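Local coordinates for protein Pbp related beta-lactamase (Pyrococcus abyssi, PDB 2QMI) that probably acts as a self-compartmentalizing serine peptidase of the penicillin-binding protein and beta-lactamase family, assembling into octamers, at residues R17-D29 with K320-P333. Sequence-based numbering, arbitrary orientation.
Sequences RKVPGISISIIKD and KIGVAVLENSSGYP
Ile24 and Val325 lie side by side on one face of an antiparallel strand pair, pointing the same way, with Ile24 CG1 3.8 Å from Val325 CG2. With CG1 anti to the backbone N (chi1 -179°), Ile24 also carries CD1 to Val323 CG1, 3.9 Å away. Branched aliphatic residues suit this face, where Ile22, Ile26 and Val323 meet helix 334-345. The other face, beside helix 241-252, mixes Ile27 and Leu326 with Ala324 and two serines, which suit it because their hydroxyls find partners: Ser25 OG, 3.5 Å from Ala324 CB, hydrogen-bonds Val241 O, and Ser23 OG hydrogen-bonds Thr50 O. Paired backbone bonds join Ser23 to Leu326, Ser25 to Ala324 and Ile27 to Gly322.

At the end of the strand, Glu327 extends across Val19 at about a right angle, its CG 3.7 Å from Ile22 CG1. Its carboxylate turns back to its own chain, where OE2 accepts Tyr332 N through the syn lone pair (3.2 Å, 171° at the hydrogen). Arg17, bent at chi2 and chi3, sets one guanidinium face over the edge of the Tyr332 ring, NH2 3.4 Å from CD1, with the two planes 89° apart.

The pairing joins the first and last strands, in chain order, of the catalytic-domain sheet, so distant parts of the sequence meet inside it. Glu327 OE1 lies 2.5 Å from Tyr332 O, so the acid probably holds a proton there; Glu327 thus links the strand end to the residues just before helix 334-345.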
loop_
_atom_site.group_PDB
_atom_site.type_symbol
_atom_site.label_atom_id
_atom_site.label_comp_id
_atom_site.label_asym_id
_atom_site.label_seq_id
_atom_site.Cartn_x
_atom_site.Cartn_y
_atom_site.Cartn_z
ATOM N N ARG A 17 31.180 5.523 1.940
ATOM C CA ARG A 17 30.256 6.167 2.872
ATOM C C ARG A 17 29.446 7.283 2.219
ATOM O O ARG A 17 28.748 8.047 2.901
ATOM C CB ARG A 17 31.050 6.700 4.081
ATOM C CG ARG A 17 31.916 5.638 4.784
ATOM C CD ARG A 17 31.068 4.639 5.592
ATOM N NE ARG A 17 30.592 5.229 6.844
ATOM C CZ ARG A 17 31.240 5.143 8.004
ATOM N NH1 ARG A 17 30.739 5.725 9.091
ATOM N NH2 ARG A 17 32.371 4.442 8.086
ATOM N N LYS A 18 29.539 7.361 0.894
ATOM C CA LYS A 18 28.848 8.371 0.101
ATOM C C LYS A 18 29.043 9.803 0.598
ATOM O O LYS A 18 28.077 10.487 0.949
ATOM C CB LYS A 18 27.350 8.060 0.012
ATOM C CG LYS A 18 26.655 8.843 -1.104
ATOM C CD LYS A 18 25.375 8.172 -1.600
ATOM C CE LYS A 18 24.912 8.816 -2.908
ATOM N NZ LYS A 18 23.674 8.215 -3.475
ATOM N N VAL A 19 30.295 10.257 0.626
ATOM C CA VAL A 19 30.603 11.618 1.061
ATOM C C VAL A 19 30.787 12.481 -0.193
ATOM O O VAL A 19 31.512 12.104 -1.108
ATOM C CB VAL A 19 31.899 11.671 1.915
ATOM C CG1 VAL A 19 32.117 13.082 2.442
ATOM C CG2 VAL A 19 31.810 10.673 3.072
ATOM N N PRO A 20 30.127 13.650 -0.246
ATOM C CA PRO A 20 30.204 14.573 -1.388
ATOM C C PRO A 20 31.600 15.153 -1.666
ATOM O O PRO A 20 32.137 14.996 -2.760
ATOM C CB PRO A 20 29.201 15.671 -1.021
ATOM C CG PRO A 20 28.265 14.994 -0.030
ATOM C CD PRO A 20 29.227 14.179 0.790
ATOM N N GLY A 21 32.165 15.837 -0.675
ATOM C CA GLY A 21 33.471 16.449 -0.832
ATOM C C GLY A 21 34.229 16.531 0.481
ATOM O O GLY A 21 33.632 16.424 1.551
ATOM N N ILE A 22 35.545 16.725 0.394
ATOM C CA ILE A 22 36.415 16.811 1.563
ATOM C C ILE A 22 37.654 17.672 1.290
ATOM O O ILE A 22 38.169 17.696 0.174
ATOM C CB ILE A 22 36.903 15.401 1.996
ATOM C CG1 ILE A 22 35.828 14.700 2.827
ATOM C CG2 ILE A 22 38.218 15.507 2.761
ATOM C CD1 ILE A 22 36.206 13.292 3.285
ATOM N N SER A 23 38.127 18.374 2.316
ATOM C CA SER A 23 39.326 19.196 2.189
ATOM C C SER A 23 40.275 18.852 3.322
ATOM O O SER A 23 39.837 18.520 4.422
ATOM C CB SER A 23 38.979 20.686 2.245
ATOM O OG SER A 23 38.465 21.128 1.003
ATOM N N ILE A 24 41.574 18.930 3.055
ATOM C CA ILE A 24 42.575 18.626 4.073
ATOM C C ILE A 24 43.875 19.401 3.860
ATOM O O ILE A 24 44.316 19.605 2.726
ATOM C CB ILE A 24 42.898 17.105 4.096
ATOM C CG1 ILE A 24 43.934 16.790 5.185
ATOM C CG2 ILE A 24 43.410 16.666 2.734
ATOM C CD1 ILE A 24 44.259 15.305 5.332
ATOM N N SER A 25 44.473 19.855 4.954
ATOM C CA SER A 25 45.746 20.563 4.875
ATOM C C SER A 25 46.668 19.932 5.914
ATOM O O SER A 25 46.210 19.499 6.974
ATOM C CB SER A 25 45.564 22.063 5.139
ATOM O OG SER A 25 45.049 22.306 6.431
ATOM N N ILE A 26 47.957 19.840 5.594
ATOM C CA ILE A 26 48.924 19.240 6.516
ATOM C C ILE A 26 50.066 20.191 6.839
ATOM O O ILE A 26 50.630 20.824 5.945
ATOM C CB ILE A 26 49.547 17.952 5.941
ATOM C CG1 ILE A 26 48.454 16.984 5.499
ATOM C CG2 ILE A 26 50.408 17.275 7.003
ATOM C CD1 ILE A 26 49.003 15.670 4.977
ATOM N N ILE A 27 50.405 20.270 8.123
ATOM C CA ILE A 27 51.479 21.134 8.594
ATOM C C ILE A 27 52.662 20.327 9.116
ATOM O O ILE A 27 52.513 19.511 10.034
ATOM C CB ILE A 27 51.029 22.033 9.762
ATOM C CG1 ILE A 27 49.682 22.679 9.457
ATOM C CG2 ILE A 27 52.080 23.102 10.017
ATOM C CD1 ILE A 27 49.144 23.474 10.612
ATOM N N LYS A 28 53.831 20.573 8.529
ATOM C CA LYS A 28 55.077 19.925 8.925
ATOM C C LYS A 28 55.892 21.085 9.486
ATOM O O LYS A 28 56.393 21.924 8.729
ATOM C CB LYS A 28 55.791 19.341 7.710
ATOM C CG LYS A 28 57.037 18.519 8.024
ATOM C CD LYS A 28 56.694 17.053 8.212
ATOM C CE LYS A 28 57.944 16.182 8.210
ATOM N NZ LYS A 28 58.912 16.563 9.286
ATOM N N ASP A 29 56.004 21.120 10.815
ATOM C CA ASP A 29 56.694 22.177 11.551
ATOM C C ASP A 29 56.149 23.583 11.254
ATOM O O ASP A 29 55.099 23.973 11.805
ATOM C CB ASP A 29 58.236 22.111 11.370
ATOM C CG ASP A 29 58.684 22.100 9.919
ATOM O OD1 ASP A 29 58.487 23.114 9.216
ATOM O OD2 ASP A 29 59.251 21.071 9.481
ATOM N N LYS A 320 55.826 18.719 16.049
ATOM C CA LYS A 320 55.485 19.881 15.238
ATOM C C LYS A 320 54.672 19.571 13.986
ATOM O O LYS A 320 54.918 20.118 12.916
ATOM C CB LYS A 320 56.751 20.650 14.870
ATOM C CG LYS A 320 57.276 21.488 16.027
ATOM C CD LYS A 320 58.490 22.302 15.629
ATOM C CE LYS A 320 59.676 21.392 15.301
ATOM N NZ LYS A 320 60.877 22.193 14.938
ATOM N N ILE A 321 53.682 18.702 14.137
ATOM C CA ILE A 321 52.824 18.336 13.021
ATOM C C ILE A 321 51.368 18.643 13.374
ATOM O O ILE A 321 51.012 18.747 14.548
ATOM C CB ILE A 321 52.991 16.830 12.669
ATOM C CG1 ILE A 321 52.954 15.990 13.950
ATOM C CG2 ILE A 321 54.313 16.614 11.906
ATOM C CD1 ILE A 321 53.038 14.497 13.723
ATOM N N GLY A 322 50.530 18.803 12.355
ATOM C CA GLY A 322 49.130 19.103 12.598
ATOM C C GLY A 322 48.308 18.847 11.354
ATOM O O GLY A 322 48.835 18.905 10.246
ATOM N N VAL A 323 47.022 18.561 11.533
ATOM C CA VAL A 323 46.146 18.281 10.401
ATOM C C VAL A 323 44.746 18.879 10.557
ATOM O O VAL A 323 44.153 18.860 11.643
ATOM C CB VAL A 323 45.990 16.758 10.182
ATOM C CG1 VAL A 323 45.240 16.485 8.873
ATOM C CG2 VAL A 323 47.356 16.089 10.170
ATOM N N ALA A 324 44.228 19.407 9.455
ATOM C CA ALA A 324 42.897 19.981 9.432
ATOM C C ALA A 324 42.125 19.284 8.319
ATOM O O ALA A 324 42.612 19.186 7.188
ATOM C CB ALA A 324 42.970 21.477 9.166
ATOM N N VAL A 325 40.935 18.790 8.655
ATOM C CA VAL A 325 40.059 18.107 7.707
ATOM C C VAL A 325 38.623 18.644 7.811
ATOM O O VAL A 325 38.036 18.684 8.899
ATOM C CB VAL A 325 40.022 16.584 7.970
ATOM C CG1 VAL A 325 39.098 15.891 6.962
ATOM C CG2 VAL A 325 41.421 16.006 7.889
ATOM N N LEU A 326 38.064 19.063 6.679
ATOM C CA LEU A 326 36.698 19.570 6.648
ATOM C C LEU A 326 35.868 18.688 5.719
ATOM O O LEU A 326 36.372 18.196 4.712
ATOM C CB LEU A 326 36.676 21.032 6.184
ATOM C CG LEU A 326 37.294 22.010 7.186
ATOM C CD1 LEU A 326 37.165 23.438 6.684
ATOM C CD2 LEU A 326 36.598 21.852 8.532
ATOM N N GLU A 327 34.599 18.494 6.057
ATOM C CA GLU A 327 33.733 17.636 5.266
ATOM C C GLU A 327 32.318 18.168 5.025
ATOM O O GLU A 327 31.689 18.746 5.910
ATOM C CB GLU A 327 33.654 16.254 5.923
ATOM C CG GLU A 327 32.987 15.189 5.069
ATOM C CD GLU A 327 32.945 13.842 5.765
ATOM O OE1 GLU A 327 33.998 13.429 6.310
ATOM O OE2 GLU A 327 31.865 13.200 5.758
ATOM N N ASN A 328 31.844 17.914 3.808
ATOM C CA ASN A 328 30.539 18.310 3.283
ATOM C C ASN A 328 29.339 17.511 3.798
ATOM O O ASN A 328 28.270 17.555 3.198
ATOM C CB ASN A 328 30.574 18.184 1.758
ATOM C CG ASN A 328 30.110 19.427 1.075
ATOM O OD1 ASN A 328 29.933 20.452 1.725
ATOM N ND2 ASN A 328 29.919 19.365 -0.239
ATOM N N SER A 329 29.526 16.774 4.889
ATOM C CA SER A 329 28.463 15.955 5.474
ATOM C C SER A 329 29.040 15.216 6.676
ATOM O O SER A 329 30.089 15.604 7.195
ATOM C CB SER A 329 27.931 14.945 4.444
ATOM O OG SER A 329 28.969 14.096 3.971
ATOM N N SER A 330 28.359 14.167 7.129
ATOM C CA SER A 330 28.863 13.390 8.259
ATOM C C SER A 330 28.962 11.921 7.856
ATOM O O SER A 330 28.779 11.026 8.682
ATOM C CB SER A 330 27.944 13.533 9.475
ATOM O OG SER A 330 26.721 12.853 9.262
ATOM N N GLY A 331 29.253 11.690 6.578
ATOM C CA GLY A 331 29.370 10.337 6.062
ATOM C C GLY A 331 30.526 9.541 6.646
ATOM O O GLY A 331 30.404 8.335 6.872
ATOM N N TYR A 332 31.658 10.207 6.863
ATOM C CA TYR A 332 32.829 9.558 7.440
ATOM C C TYR A 332 33.527 10.534 8.395
ATOM O O TYR A 332 33.812 11.673 8.029
ATOM C CB TYR A 332 33.792 9.120 6.340
ATOM C CG TYR A 332 34.857 8.182 6.840
ATOM C CD1 TYR A 332 34.530 6.899 7.284
ATOM C CD2 TYR A 332 36.184 8.587 6.913
ATOM C CE1 TYR A 332 35.508 6.044 7.796
ATOM C CE2 TYR A 332 37.167 7.744 7.421
ATOM C CZ TYR A 332 36.829 6.478 7.864
ATOM O OH TYR A 332 37.809 5.660 8.393
ATOM N N PRO A 333 33.823 10.089 9.628
ATOM C CA PRO A 333 34.481 10.927 10.639
ATOM C C PRO A 333 35.780 11.595 10.195
ATOM O O PRO A 333 36.772 10.925 9.919
ATOM C CB PRO A 333 34.712 9.958 11.800
ATOM C CG PRO A 333 33.649 8.907 11.601
ATOM C CD PRO A 333 33.672 8.709 10.116
HETATM O O HOH W 1 27.706 7.266 5.372
HETATM O O HOH W 2 27.829 11.338 3.578
#